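Local coordinates for protein alpha-L-rhamnosidase (Klebsiella oxytoca, PDB 4XHC) that hydrolyses alpha-L-rhamnosidic bonds, releasing L-rhamnose from rhamnosides as a two-domain glycoside hydrolase of family GH78, at residues Phe504-Asp509 and Ser516-Lys521; Phe128-Ser133 and Gly238-Arg243; Asp353-Trp356 and Asp360-Ala363; Val461-Asn464 and Leu468-His471. All coordinates share one frame; numbering follows the deposited sequence.

Overall arrangement
Along the chain the contacts close in the order 2, 3, 4, 1. Contact 2 ties the loop just after strand 122-129 of the N-terminal beta domain to a loop after helix 214-230; the other three lie in the six-hairpin glycosidase domain. Contacts 1, 2 and 3 all reach the bound rhamnose, so loops distant in sequence converge on one pocket. The centre of contact 1 is about 12 Å from that of contact 2 and about 15 Å from that of contact 3. Contact 4, at the start of helix 466-478, lies farther off, the side chain of Leu468 about 11 Å from the sugar; its Asn464 is joined by probable hydrogen bonds to contacts 3 and 1.

Contact 1: residues Phe504-Asp509 and Ser516-Lys521; sequences FWEIFD and SPYGSK. With RAM (alpha-L-rhamnopyranose), chain C.
Glu506 and Tyr518 approach each other from opposite directions and are joined by a hydrogen bond: the phenol OH of Tyr518 donates to Glu506 OE2 over 2.6 Å. The carboxylate and ring planes differ by 33°; the acid sits at the edge of the ring, whereas the hydroxyl meets OE2 from above the carboxylate plane. An extended chain, with CG anti to the backbone N (chi1 -179°), carries the acid of Glu506 across to the phenol. Its other oxygen, OE1, is held from elsewhere, by a salt bridge to Arg241 NH2 and by the backbone N of Ser525, which together fix the rotation of the carboxylate.

The same two polar ends grip the sugar. RAM O2 donates to Glu506 OE2 at 2.6 Å, and RAM O1 donates to Tyr518 OH at 3.0 Å. A phenol suits this place because its OH can donate to the acid and accept from RAM O1 at once, while OE2 of the long acid accepts from both Tyr518 OH and RAM O2.

Apolar packing lies alongside: Ile507 and Pro517 meet tip to tip, with Ile507 CG1 3.9 Å from Pro517 CD. The proline also puts CG over one face of the Tyr518 ring.

Within 516-521, Ser516 OG accepts from Tyr518 N at 3.0 Å, an ST turn that shapes the chain ahead of the tyrosine. Acid and phenol both line the rhamnose-binding pocket of this GH78 enzyme.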
loop_
_atom_site.group_PDB
_atom_site.type_symbol
_atom_site.label_atom_id
_atom_site.label_comp_id
_atom_site.label_asym_id
_atom_site.label_seq_id
_atom_site.Cartn_x
_atom_site.Cartn_y
_atom_site.Cartn_z
ATOM N N PHE A 504 -20.729 8.628 -19.781
ATOM C CA PHE A 504 -20.947 10.071 -19.703
ATOM C C PHE A 504 -20.453 10.682 -18.386
ATOM O O PHE A 504 -20.460 10.040 -17.331
ATOM C CB PHE A 504 -22.408 10.435 -19.992
ATOM C CG PHE A 504 -22.791 10.249 -21.429
ATOM C CD1 PHE A 504 -22.016 10.797 -22.441
ATOM C CD2 PHE A 504 -23.903 9.510 -21.778
ATOM C CE1 PHE A 504 -22.348 10.616 -23.772
ATOM C CE2 PHE A 504 -24.241 9.327 -23.107
ATOM C CZ PHE A 504 -23.460 9.881 -24.105
ATOM N N TRP A 505 -20.049 11.948 -18.471
ATOM C CA TRP A 505 -19.272 12.593 -17.419
ATOM C C TRP A 505 -20.145 13.322 -16.408
ATOM O O TRP A 505 -21.225 13.795 -16.741
ATOM C CB TRP A 505 -18.279 13.586 -18.037
ATOM C CG TRP A 505 -17.404 13.004 -19.127
ATOM C CD1 TRP A 505 -17.124 11.686 -19.349
ATOM C CD2 TRP A 505 -16.685 13.736 -20.124
ATOM N NE1 TRP A 505 -16.285 11.556 -20.430
ATOM C CE2 TRP A 505 -16.004 12.799 -20.924
ATOM C CE3 TRP A 505 -16.561 15.094 -20.422
ATOM C CZ2 TRP A 505 -15.209 13.179 -22.004
ATOM C CZ3 TRP A 505 -15.773 15.470 -21.492
ATOM C CH2 TRP A 505 -15.107 14.518 -22.271
ATOM N N GLU A 506 -19.651 13.423 -15.179
ATOM C CA GLU A 506 -20.294 14.228 -14.147
ATOM C C GLU A 506 -20.384 15.719 -14.549
ATOM O O GLU A 506 -21.443 16.343 -14.418
ATOM C CB GLU A 506 -19.509 14.099 -12.852
ATOM C CG GLU A 506 -20.081 14.870 -11.668
ATOM C CD GLU A 506 -19.117 14.950 -10.501
ATOM O OE1 GLU A 506 -17.904 14.749 -10.742
ATOM O OE2 GLU A 506 -19.551 15.185 -9.344
ATOM N N ILE A 507 -19.270 16.262 -15.031
ATOM C CA ILE A 507 -19.142 17.680 -15.365
ATOM C C ILE A 507 -18.866 17.851 -16.860
ATOM O O ILE A 507 -18.009 17.164 -17.402
ATOM C CB ILE A 507 -17.933 18.300 -14.607
ATOM C CG1 ILE A 507 -18.020 18.037 -13.095
ATOM C CG2 ILE A 507 -17.796 19.784 -14.902
ATOM C CD1 ILE A 507 -19.266 18.567 -12.424
ATOM N N PHE A 508 -19.573 18.763 -17.527
ATOM C CA PHE A 508 -19.255 19.103 -18.928
ATOM C C PHE A 508 -19.811 20.462 -19.408
ATOM O O PHE A 508 -21.018 20.627 -19.635
ATOM C CB PHE A 508 -19.690 17.971 -19.884
ATOM C CG PHE A 508 -19.277 18.189 -21.323
ATOM C CD1 PHE A 508 -17.985 18.605 -21.646
ATOM C CD2 PHE A 508 -20.177 17.968 -22.356
ATOM C CE1 PHE A 508 -17.613 18.812 -22.962
ATOM C CE2 PHE A 508 -19.806 18.176 -23.676
ATOM C CZ PHE A 508 -18.524 18.596 -23.980
ATOM N N ASP A 509 -18.912 21.432 -19.531
ATOM C CA ASP A 509 -19.196 22.723 -20.160
ATOM C C ASP A 509 -18.391 22.750 -21.464
ATOM O O ASP A 509 -17.167 22.857 -21.421
ATOM C CB ASP A 509 -18.763 23.866 -19.226
ATOM C CG ASP A 509 -18.878 25.245 -19.868
ATOM O OD1 ASP A 509 -19.459 25.376 -20.972
ATOM O OD2 ASP A 509 -18.378 26.210 -19.245
ATOM N N SER A 516 -13.541 22.142 -13.521
ATOM C CA SER A 516 -13.894 21.372 -12.344
ATOM C C SER A 516 -14.344 22.278 -11.217
ATOM O O SER A 516 -13.605 23.182 -10.839
ATOM C CB SER A 516 -12.710 20.560 -11.829
ATOM O OG SER A 516 -13.092 19.822 -10.671
ATOM N N PRO A 517 -15.530 22.005 -10.636
ATOM C CA PRO A 517 -15.914 22.722 -9.426
ATOM C C PRO A 517 -15.071 22.328 -8.224
ATOM O O PRO A 517 -15.093 23.028 -7.228
ATOM C CB PRO A 517 -17.360 22.275 -9.202
ATOM C CG PRO A 517 -17.418 20.890 -9.764
ATOM C CD PRO A 517 -16.481 20.915 -10.949
ATOM N N TYR A 518 -14.364 21.201 -8.311
ATOM C CA TYR A 518 -13.569 20.672 -7.202
ATOM C C TYR A 518 -12.125 21.168 -7.232
ATOM O O TYR A 518 -11.420 21.049 -6.237
ATOM C CB TYR A 518 -13.629 19.139 -7.203
ATOM C CG TYR A 518 -15.034 18.600 -7.350
ATOM C CD1 TYR A 518 -16.025 18.946 -6.453
ATOM C CD2 TYR A 518 -15.376 17.757 -8.405
ATOM C CE1 TYR A 518 -17.315 18.463 -6.593
ATOM C CE2 TYR A 518 -16.665 17.265 -8.559
ATOM C CZ TYR A 518 -17.638 17.615 -7.649
ATOM O OH TYR A 518 -18.921 17.096 -7.776
ATOM N N GLY A 519 -11.691 21.720 -8.369
ATOM C CA GLY A 519 -10.351 22.290 -8.509
ATOM C C GLY A 519 -9.323 21.392 -9.184
ATOM O O GLY A 519 -8.146 21.714 -9.175
ATOM N N SER A 520 -9.764 20.283 -9.784
ATOM C CA SER A 520 -8.922 19.476 -10.662
ATOM C C SER A 520 -9.762 18.513 -11.458
ATOM O O SER A 520 -10.625 17.846 -10.916
ATOM C CB SER A 520 -7.920 18.676 -9.846
ATOM O OG SER A 520 -7.161 17.798 -10.658
ATOM N N LYS A 521 -9.504 18.426 -12.754
ATOM C CA LYS A 521 -10.292 17.552 -13.620
ATOM C C LYS A 521 -9.994 16.088 -13.288
ATOM O O LYS A 521 -10.754 15.210 -13.670
ATOM C CB LYS A 521 -10.025 17.877 -15.100
ATOM C CG LYS A 521 -8.794 17.183 -15.656
ATOM C CD LYS A 521 -8.007 17.968 -16.700
ATOM C CE LYS A 521 -6.587 17.401 -16.730
ATOM N NZ LYS A 521 -5.737 17.945 -17.815
HETATM C C1 RAM C . -21.633 16.123 -5.906
HETATM C C2 RAM C . -21.913 15.057 -6.947
HETATM C C3 RAM C . -23.319 14.510 -6.789
HETATM C C4 RAM C . -24.275 15.658 -6.512
HETATM C C5 RAM C . -23.954 16.241 -5.146
HETATM C C6 RAM C . -24.235 17.719 -5.045
HETATM O O1 RAM C . -20.356 15.936 -5.435
HETATM O O2 RAM C . -21.804 15.690 -8.211
HETATM O O3 RAM C . -23.728 13.814 -7.968
HETATM O O4 RAM C . -25.614 15.199 -6.512
HETATM O O5 RAM C . -22.560 16.034 -4.830
#

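Contact 2: residues Phe128-Ser133 and Gly238-Arg243. With RAM (alpha-L-rhamnopyranose), chain C.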
loop_
_atom_site.group_PDB
_atom_site.type_symbol
_atom_site.label_atom_id
_atom_site.label_comp_id
_atom_site.label_asym_id
_atom_site.label_seq_id
_atom_site.Cartn_x
_atom_site.Cartn_y
_atom_site.Cartn_z
ATOM N N PHE A 128 -4.627 4.044 -11.319
ATOM C CA PHE A 128 -5.832 3.733 -12.072
ATOM C C PHE A 128 -6.499 5.005 -12.563
ATOM O O PHE A 128 -6.647 5.963 -11.800
ATOM C CB PHE A 128 -6.827 3.029 -11.168
ATOM C CG PHE A 128 -6.329 1.746 -10.579
ATOM C CD1 PHE A 128 -5.560 1.752 -9.421
ATOM C CD2 PHE A 128 -6.674 0.526 -11.149
ATOM C CE1 PHE A 128 -5.126 0.562 -8.855
ATOM C CE2 PHE A 128 -6.231 -0.661 -10.595
ATOM C CZ PHE A 128 -5.462 -0.645 -9.443
ATOM N N GLY A 129 -6.955 5.006 -13.810
ATOM C CA GLY A 129 -7.628 6.179 -14.361
ATOM C C GLY A 129 -8.822 5.873 -15.238
ATOM O O GLY A 129 -8.805 4.915 -16.002
ATOM N N GLU A 130 -9.861 6.694 -15.129
ATOM C CA GLU A 130 -10.981 6.616 -16.048
ATOM C C GLU A 130 -10.600 7.228 -17.397
ATOM O O GLU A 130 -11.073 6.776 -18.442
ATOM C CB GLU A 130 -12.207 7.339 -15.479
ATOM C CG GLU A 130 -12.751 6.792 -14.165
ATOM C CD GLU A 130 -13.942 7.601 -13.667
ATOM O OE1 GLU A 130 -13.745 8.786 -13.315
ATOM O OE2 GLU A 130 -15.075 7.080 -13.622
ATOM N N THR A 131 -9.773 8.275 -17.370
ATOM C CA THR A 131 -9.185 8.844 -18.590
ATOM C C THR A 131 -7.683 8.594 -18.631
ATOM O O THR A 131 -7.068 8.286 -17.615
ATOM C CB THR A 131 -9.406 10.362 -18.690
ATOM O OG1 THR A 131 -8.776 11.035 -17.580
ATOM C CG2 THR A 131 -10.874 10.670 -18.697
ATOM N N LEU A 132 -7.087 8.744 -19.807
ATOM C CA LEU A 132 -5.648 8.591 -19.930
ATOM C C LEU A 132 -4.923 9.628 -19.079
ATOM O O LEU A 132 -3.905 9.323 -18.464
ATOM C CB LEU A 132 -5.214 8.709 -21.386
ATOM C CG LEU A 132 -3.731 8.451 -21.679
ATOM C CD1 LEU A 132 -3.302 7.074 -21.194
ATOM C CD2 LEU A 132 -3.451 8.620 -23.168
ATOM N N SER A 133 -5.452 10.843 -19.015
ATOM C CA SER A 133 -4.787 11.909 -18.268
ATOM C C SER A 133 -4.555 11.551 -16.785
ATOM O O SER A 133 -3.599 12.026 -16.180
ATOM C CB SER A 133 -5.537 13.255 -18.420
ATOM O OG SER A 133 -6.820 13.257 -17.796
ATOM N N GLY A 238 -21.374 8.069 -8.793
ATOM C CA GLY A 238 -20.195 7.765 -9.619
ATOM C C GLY A 238 -19.364 6.645 -8.982
ATOM O O GLY A 238 -19.087 6.692 -7.787
ATOM N N PRO A 239 -18.971 5.622 -9.767
ATOM C CA PRO A 239 -18.291 4.484 -9.155
ATOM C C PRO A 239 -16.868 4.751 -8.665
ATOM O O PRO A 239 -16.388 4.024 -7.792
ATOM C CB PRO A 239 -18.274 3.435 -10.275
ATOM C CG PRO A 239 -19.302 3.876 -11.261
ATOM C CD PRO A 239 -19.275 5.363 -11.187
ATOM N N LYS A 240 -16.186 5.743 -9.232
ATOM C CA LYS A 240 -14.885 6.159 -8.703
ATOM C C LYS A 240 -15.104 7.001 -7.460
ATOM O O LYS A 240 -14.493 6.787 -6.414
ATOM C CB LYS A 240 -14.109 6.994 -9.719
ATOM C CG LYS A 240 -12.820 7.574 -9.141
ATOM C CD LYS A 240 -11.936 8.219 -10.194
ATOM C CE LYS A 240 -12.246 9.689 -10.346
ATOM N NZ LYS A 240 -11.733 10.201 -11.641
ATOM N N ARG A 241 -15.981 7.977 -7.618
ATOM C CA ARG A 241 -16.294 8.937 -6.587
ATOM C C ARG A 241 -17.707 9.471 -6.909
ATOM O O ARG A 241 -17.940 9.820 -8.065
ATOM C CB ARG A 241 -15.253 10.043 -6.670
ATOM C CG ARG A 241 -15.468 11.138 -5.662
ATOM C CD ARG A 241 -14.898 12.468 -6.101
ATOM N NE ARG A 241 -15.533 12.988 -7.295
ATOM C CZ ARG A 241 -16.772 13.441 -7.359
ATOM N NH1 ARG A 241 -17.582 13.409 -6.319
ATOM N NH2 ARG A 241 -17.213 13.907 -8.500
ATOM N N ASP A 242 -18.650 9.570 -5.962
ATOM C CA ASP A 242 -18.483 9.363 -4.517
ATOM C C ASP A 242 -18.885 7.969 -4.054
ATOM O O ASP A 242 -18.900 7.717 -2.849
ATOM C CB ASP A 242 -19.410 10.302 -3.725
ATOM C CG ASP A 242 -19.262 11.755 -4.102
ATOM O OD1 ASP A 242 -18.212 12.350 -3.786
ATOM O OD2 ASP A 242 -20.218 12.317 -4.685
ATOM N N ARG A 243 -19.258 7.091 -4.982
ATOM C CA ARG A 243 -19.731 5.731 -4.648
ATOM C C ARG A 243 -20.917 5.726 -3.689
ATOM O O ARG A 243 -20.992 4.882 -2.803
ATOM C CB ARG A 243 -18.612 4.897 -4.028
ATOM C CG ARG A 243 -17.283 5.057 -4.720
ATOM C CD ARG A 243 -16.237 4.153 -4.109
ATOM N NE ARG A 243 -14.972 4.278 -4.828
ATOM C CZ ARG A 243 -14.010 3.367 -4.815
ATOM N NH1 ARG A 243 -14.153 2.260 -4.106
ATOM N NH2 ARG A 243 -12.908 3.556 -5.528
HETATM C C1 RAM C . -21.633 16.123 -5.906
HETATM C C2 RAM C . -21.913 15.057 -6.947
HETATM C C3 RAM C . -23.319 14.510 -6.789
HETATM C C4 RAM C . -24.275 15.658 -6.512
HETATM C C5 RAM C . -23.954 16.241 -5.146
HETATM C C6 RAM C . -24.235 17.719 -5.045
HETATM O O1 RAM C . -20.356 15.936 -5.435
HETATM O O2 RAM C . -21.804 15.690 -8.211
HETATM O O3 RAM C . -23.728 13.814 -7.968
HETATM O O4 RAM C . -25.614 15.199 -6.512
HETATM O O5 RAM C . -22.560 16.034 -4.830
HETATM O O HOH W 1 -16.872 7.569 -11.464
#
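The carboxylate of Glu130 receives Lys240 NZ on the anti side of OE1, 30° out of its plane, in a salt bridge of 3.0 Å. Two other flat groups are engaged at their edges. The Arg241 guanidinium has Asp242 OD1 in its plane, a salt bridge of 2.8 Å from NH1, which stands above the carboxylate plane of Asp242; the Arg243 guanidinium has the backbone O of Lys240 at its edge, 3.0 Å from NE.

Lys240 crosses Glu130 obliquely. A bend at chi3 (91°) turns its end back, so that CE as well as NZ lies beside OE1. Lysine suits the spot because acceptors surround its ammonium: Asn524 O is the strongest partner, with Leu522 O and Glu134 OE1 also near. Glu130 OE1 accepts from Tyr526 N too. A water completes the link, donating to Glu130 OE2 at 2.9 Å and accepting from Lys240 N at 3.0 Å.

A cis peptide precedes Asp242, whose OD2 comes within 3.7 Å of RAM O1; Arg241 NH1 lies 3.9 Å from RAM O1, near but not bonded. The buried ion pair of Glu130 and Lys240 joins the N-terminal beta domain to a pocket-lining loop of the six-hairpin domain, an interdomain contact beside the rhamnose site.

Contact 3: residues Asp353-Trp356 and Asp360-Ala363. With RAM (alpha-L-rhamnopyranose), chain C.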
loop_
_atom_site.group_PDB
_atom_site.type_symbol
_atom_site.label_atom_id
_atom_site.label_comp_id
_atom_site.label_asym_id
_atom_site.label_seq_id
_atom_site.Cartn_x
_atom_site.Cartn_y
_atom_site.Cartn_z
ATOM N N ASP A 353 -26.970 33.011 1.093
ATOM C CA ASP A 353 -25.658 32.760 0.492
ATOM C C ASP A 353 -25.062 31.377 0.820
ATOM O O ASP A 353 -24.127 30.935 0.159
ATOM C CB ASP A 353 -24.675 33.863 0.912
ATOM C CG ASP A 353 -25.109 35.261 0.450
ATOM O OD1 ASP A 353 -25.834 35.370 -0.574
ATOM O OD2 ASP A 353 -24.698 36.258 1.107
ATOM N N ASP A 354 -25.599 30.695 1.825
ATOM C CA ASP A 354 -25.158 29.330 2.145
ATOM C C ASP A 354 -25.586 28.336 1.040
ATOM O O ASP A 354 -26.282 28.717 0.101
ATOM C CB ASP A 354 -25.663 28.898 3.533
ATOM C CG ASP A 354 -27.177 28.992 3.672
ATOM O OD1 ASP A 354 -27.723 30.117 3.607
ATOM O OD2 ASP A 354 -27.825 27.938 3.839
ATOM N N TRP A 355 -25.146 27.080 1.141
ATOM C CA TRP A 355 -25.416 26.049 0.120
ATOM C C TRP A 355 -26.691 25.288 0.494
ATOM O O TRP A 355 -26.667 24.114 0.861
ATOM C CB TRP A 355 -24.205 25.115 0.002
ATOM C CG TRP A 355 -24.184 24.211 -1.218
ATOM C CD1 TRP A 355 -24.291 24.585 -2.528
ATOM C CD2 TRP A 355 -24.005 22.791 -1.224
ATOM N NE1 TRP A 355 -24.218 23.481 -3.349
ATOM C CE2 TRP A 355 -24.042 22.368 -2.572
ATOM C CE3 TRP A 355 -23.829 21.833 -0.219
ATOM C CZ2 TRP A 355 -23.912 21.033 -2.935
ATOM C CZ3 TRP A 355 -23.702 20.511 -0.577
ATOM C CH2 TRP A 355 -23.741 20.120 -1.925
ATOM N N TRP A 356 -27.812 25.996 0.385
ATOM C CA TRP A 356 -29.106 25.528 0.877
ATOM C C TRP A 356 -29.908 24.754 -0.163
ATOM O O TRP A 356 -30.833 24.028 0.186
ATOM C CB TRP A 356 -29.931 26.706 1.404
ATOM C CG TRP A 356 -30.277 27.775 0.386
ATOM C CD1 TRP A 356 -29.503 28.826 0.010
ATOM C CD2 TRP A 356 -31.503 27.897 -0.343
ATOM N NE1 TRP A 356 -30.156 29.588 -0.928
ATOM C CE2 TRP A 356 -31.391 29.044 -1.159
ATOM C CE3 TRP A 356 -32.691 27.150 -0.382
ATOM C CZ2 TRP A 356 -32.420 29.460 -2.009
ATOM C CZ3 TRP A 356 -33.711 27.556 -1.231
ATOM C CH2 TRP A 356 -33.569 28.705 -2.033
ATOM N N ASP A 360 -27.179 23.233 -9.718
ATOM C CA ASP A 360 -26.072 22.944 -10.664
ATOM C C ASP A 360 -24.738 23.224 -9.978
ATOM O O ASP A 360 -24.697 23.851 -8.925
ATOM C CB ASP A 360 -26.209 23.815 -11.924
ATOM C CG ASP A 360 -25.250 23.410 -13.066
ATOM O OD1 ASP A 360 -24.654 22.311 -13.030
ATOM O OD2 ASP A 360 -25.109 24.199 -14.035
ATOM N N TRP A 361 -23.651 22.724 -10.547
ATOM C CA TRP A 361 -22.297 23.068 -10.075
ATOM C C TRP A 361 -21.823 24.367 -10.727
ATOM O O TRP A 361 -21.049 24.362 -11.691
ATOM C CB TRP A 361 -21.308 21.931 -10.344
ATOM C CG TRP A 361 -21.343 20.886 -9.293
ATOM C CD1 TRP A 361 -21.670 19.576 -9.447
ATOM C CD2 TRP A 361 -21.063 21.071 -7.905
ATOM N NE1 TRP A 361 -21.600 18.922 -8.235
ATOM C CE2 TRP A 361 -21.231 19.820 -7.271
ATOM C CE3 TRP A 361 -20.682 22.173 -7.134
ATOM C CZ2 TRP A 361 -21.030 19.645 -5.896
ATOM C CZ3 TRP A 361 -20.492 22.005 -5.777
ATOM C CH2 TRP A 361 -20.663 20.751 -5.168
ATOM N N GLN A 362 -22.319 25.476 -10.193
ATOM C CA GLN A 362 -22.076 26.801 -10.757
ATOM C C GLN A 362 -21.990 27.806 -9.606
ATOM O O GLN A 362 -22.987 28.341 -9.156
ATOM C CB GLN A 362 -23.216 27.145 -11.723
ATOM C CG GLN A 362 -23.202 28.558 -12.286
ATOM C CD GLN A 362 -21.973 28.864 -13.089
ATOM O OE1 GLN A 362 -20.937 29.209 -12.542
ATOM N NE2 GLN A 362 -22.081 28.722 -14.404
ATOM N N ALA A 363 -20.783 28.036 -9.125
ATOM C CA ALA A 363 -20.571 28.856 -7.938
ATOM C C ALA A 363 -21.172 30.264 -8.024
ATOM O O ALA A 363 -21.493 30.851 -7.010
ATOM C CB ALA A 363 -19.076 28.949 -7.653
HETATM C C1 RAM C . -21.633 16.123 -5.906
HETATM C C2 RAM C . -21.913 15.057 -6.947
HETATM C C3 RAM C . -23.319 14.510 -6.789
HETATM C C4 RAM C . -24.275 15.658 -6.512
HETATM C C5 RAM C . -23.954 16.241 -5.146
HETATM C C6 RAM C . -24.235 17.719 -5.045
HETATM O O1 RAM C . -20.356 15.936 -5.435
HETATM O O2 RAM C . -21.804 15.690 -8.211
HETATM O O3 RAM C . -23.728 13.814 -7.968
HETATM O O4 RAM C . -25.614 15.199 -6.512
HETATM O O5 RAM C . -22.560 16.034 -4.830
#
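Trp355 and Trp361 meet through the benzo parts of their indoles, with Trp355 CZ2 4.0 Å from Trp361 CH2. The six-membered rings are nearly parallel, at 20°, but slid so far apart that they barely overlap, with centroids 5.8 Å from each other. As whole side chains they cross at about a right angle, and only their outer rims make the contact.

The firmer part lies toward the sugar. Trp361 NE1 donates to RAM O2 at 3.2 Å, an almost straight bond with an N-H...acceptor angle of 164°, and RAM C1 lies in the plane of the indole at its edge, 3.6 Å from both NE1 and CZ2 of Trp361. CG of Trp361 stands anti to the carbonyl carbon (chi1 -83°), a setting that sends the far end of the indole toward Trp355. Phe358 and Tyr518 meet it edge-to-face, so a wide ring with one N-H fits here: it packs on its neighbours and still has a donor for the ligand.

Trp355 forms the loose side. It is exposed to solvent, and its ring offers the ligand an edge, with CZ2 3.9 Å from the methyl carbon RAM C6. That apolar touch suits a 6-deoxy sugar, whose C6 bears no hydroxyl.

Each tryptophan is the centre of an inverse gamma turn. Both turns belong to the loop between helices 322-340 and 368-389, and the Trp361 side is tied by Asp360 OD2 and Trp361 O to Asn464, in the loop that leads from helix 444-456 into helix 466-478.

Contact 4: residues Val461-Asn464 and Leu468-His471; sequences VAMN and LRHH
Met463 lies across Leu468 and Arg469 of the helix that follows it, crossing each side chain at about a right angle. Its CB starts the contact, 4.0 Å from Leu468 CD2. One bond further, CG settles more closely on the same methyl, 3.7 Å from Leu468 CD2, and also faces Leu468 CG. The sulfur sits between the two helix residues, with Leu468 CG at 4.1 Å and Arg469 CD at 4.2 Å.

Met463 belongs to the short link between helices 444-456 and 466-478 in the six-hairpin glycosidase domain, a fold built from paired helices, and Leu468 and Arg469 to the start of the second helix. The link folds back on that helix, which brings Met463 and Leu468 closest in backbone. Met463 also touches Trp430 and Ile434 of helix 430-438; an unbranched, flexible thioether suits a place between two helices.

Beyond the sulfur the chain turns at chi3 (-82°), which brings CE over one face of the Arg469 guanidinium, 3.6 Å above the plane and offset toward its rim. The nearest atom there is Arg469 NE, 3.7 Å from Met463 CE. Arg469 is itself bent at chi2 (-107°), so its flat end swings toward the methionine, while the side chain also packs on Gln488, Tyr492 and Trp493 of helix 482-498. Leu468, for its part, reaches Asp360.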
loop_
_atom_site.group_PDB
_atom_site.type_symbol
_atom_site.label_atom_id
_atom_site.label_comp_id
_atom_site.label_asym_id
_atom_site.label_seq_id
_atom_site.Cartn_x
_atom_site.Cartn_y
_atom_site.Cartn_z
ATOM N N VAL A 461 -25.199 33.273 -17.280
ATOM C CA VAL A 461 -24.777 32.240 -16.339
ATOM C C VAL A 461 -25.151 30.875 -16.900
ATOM O O VAL A 461 -26.332 30.484 -16.891
ATOM C CB VAL A 461 -25.399 32.446 -14.943
ATOM C CG1 VAL A 461 -24.995 31.314 -14.000
ATOM C CG2 VAL A 461 -24.971 33.784 -14.367
ATOM N N ALA A 462 -24.138 30.158 -17.367
ATOM C CA ALA A 462 -24.344 28.981 -18.196
ATOM C C ALA A 462 -24.516 27.711 -17.378
ATOM O O ALA A 462 -24.301 27.710 -16.163
ATOM C CB ALA A 462 -23.175 28.820 -19.152
ATOM N N MET A 463 -24.912 26.646 -18.077
ATOM C CA MET A 463 -25.057 25.318 -17.496
ATOM C C MET A 463 -23.711 24.583 -17.487
ATOM O O MET A 463 -22.985 24.611 -18.482
ATOM C CB MET A 463 -26.043 24.500 -18.324
ATOM C CG MET A 463 -27.415 25.140 -18.510
ATOM S SD MET A 463 -28.523 24.123 -19.509
ATOM C CE MET A 463 -27.960 24.577 -21.149
ATOM N N ASN A 464 -23.389 23.921 -16.378
ATOM C CA ASN A 464 -22.109 23.229 -16.245
ATOM C C ASN A 464 -22.192 21.708 -16.199
ATOM O O ASN A 464 -21.157 21.054 -16.211
ATOM C CB ASN A 464 -21.391 23.696 -14.980
ATOM C CG ASN A 464 -20.667 25.016 -15.161
ATOM O OD1 ASN A 464 -20.500 25.518 -16.276
ATOM N ND2 ASN A 464 -20.237 25.595 -14.048
ATOM N N LEU A 468 -28.133 19.457 -15.314
ATOM C CA LEU A 468 -28.972 20.605 -15.625
ATOM C C LEU A 468 -29.429 20.566 -17.071
ATOM O O LEU A 468 -30.529 20.998 -17.390
ATOM C CB LEU A 468 -28.256 21.921 -15.336
ATOM C CG LEU A 468 -29.099 23.181 -15.524
ATOM C CD1 LEU A 468 -30.411 23.066 -14.773
ATOM C CD2 LEU A 468 -28.334 24.401 -15.048
ATOM N N ARG A 469 -28.593 20.040 -17.948
ATOM C CA ARG A 469 -28.960 19.938 -19.355
ATOM C C ARG A 469 -30.134 19.005 -19.556
ATOM O O ARG A 469 -30.955 19.231 -20.433
ATOM C CB ARG A 469 -27.781 19.437 -20.169
ATOM C CG ARG A 469 -26.644 20.436 -20.236
ATOM C CD ARG A 469 -26.558 21.062 -21.605
ATOM N NE ARG A 469 -25.437 21.987 -21.697
ATOM C CZ ARG A 469 -25.089 22.612 -22.817
ATOM N NH1 ARG A 469 -25.780 22.396 -23.925
ATOM N NH2 ARG A 469 -24.049 23.435 -22.838
ATOM N N HIS A 470 -30.207 17.950 -18.752
ATOM C CA HIS A 470 -31.355 17.054 -18.793
ATOM C C HIS A 470 -32.654 17.834 -18.705
ATOM O O HIS A 470 -33.612 17.549 -19.422
ATOM C CB HIS A 470 -31.305 16.058 -17.640
ATOM C CG HIS A 470 -32.624 15.423 -17.342
ATOM N ND1 HIS A 470 -33.074 14.306 -18.010
ATOM C CD2 HIS A 470 -33.596 15.755 -16.462
ATOM C CE1 HIS A 470 -34.264 13.973 -17.549
ATOM N NE2 HIS A 470 -34.602 14.837 -16.608
ATOM N N HIS A 471 -32.679 18.814 -17.814
ATOM C CA HIS A 471 -33.885 19.591 -17.576
ATOM C C HIS A 471 -34.186 20.539 -18.721
ATOM O O HIS A 471 -35.342 20.771 -19.042
ATOM C CB HIS A 471 -33.777 20.322 -16.238
ATOM C CG HIS A 471 -33.641 19.388 -15.079
ATOM N ND1 HIS A 471 -32.418 18.916 -14.653
ATOM C CD2 HIS A 471 -34.570 18.794 -14.293
ATOM C CE1 HIS A 471 -32.599 18.092 -13.638
ATOM N NE2 HIS A 471 -33.894 17.995 -13.406
#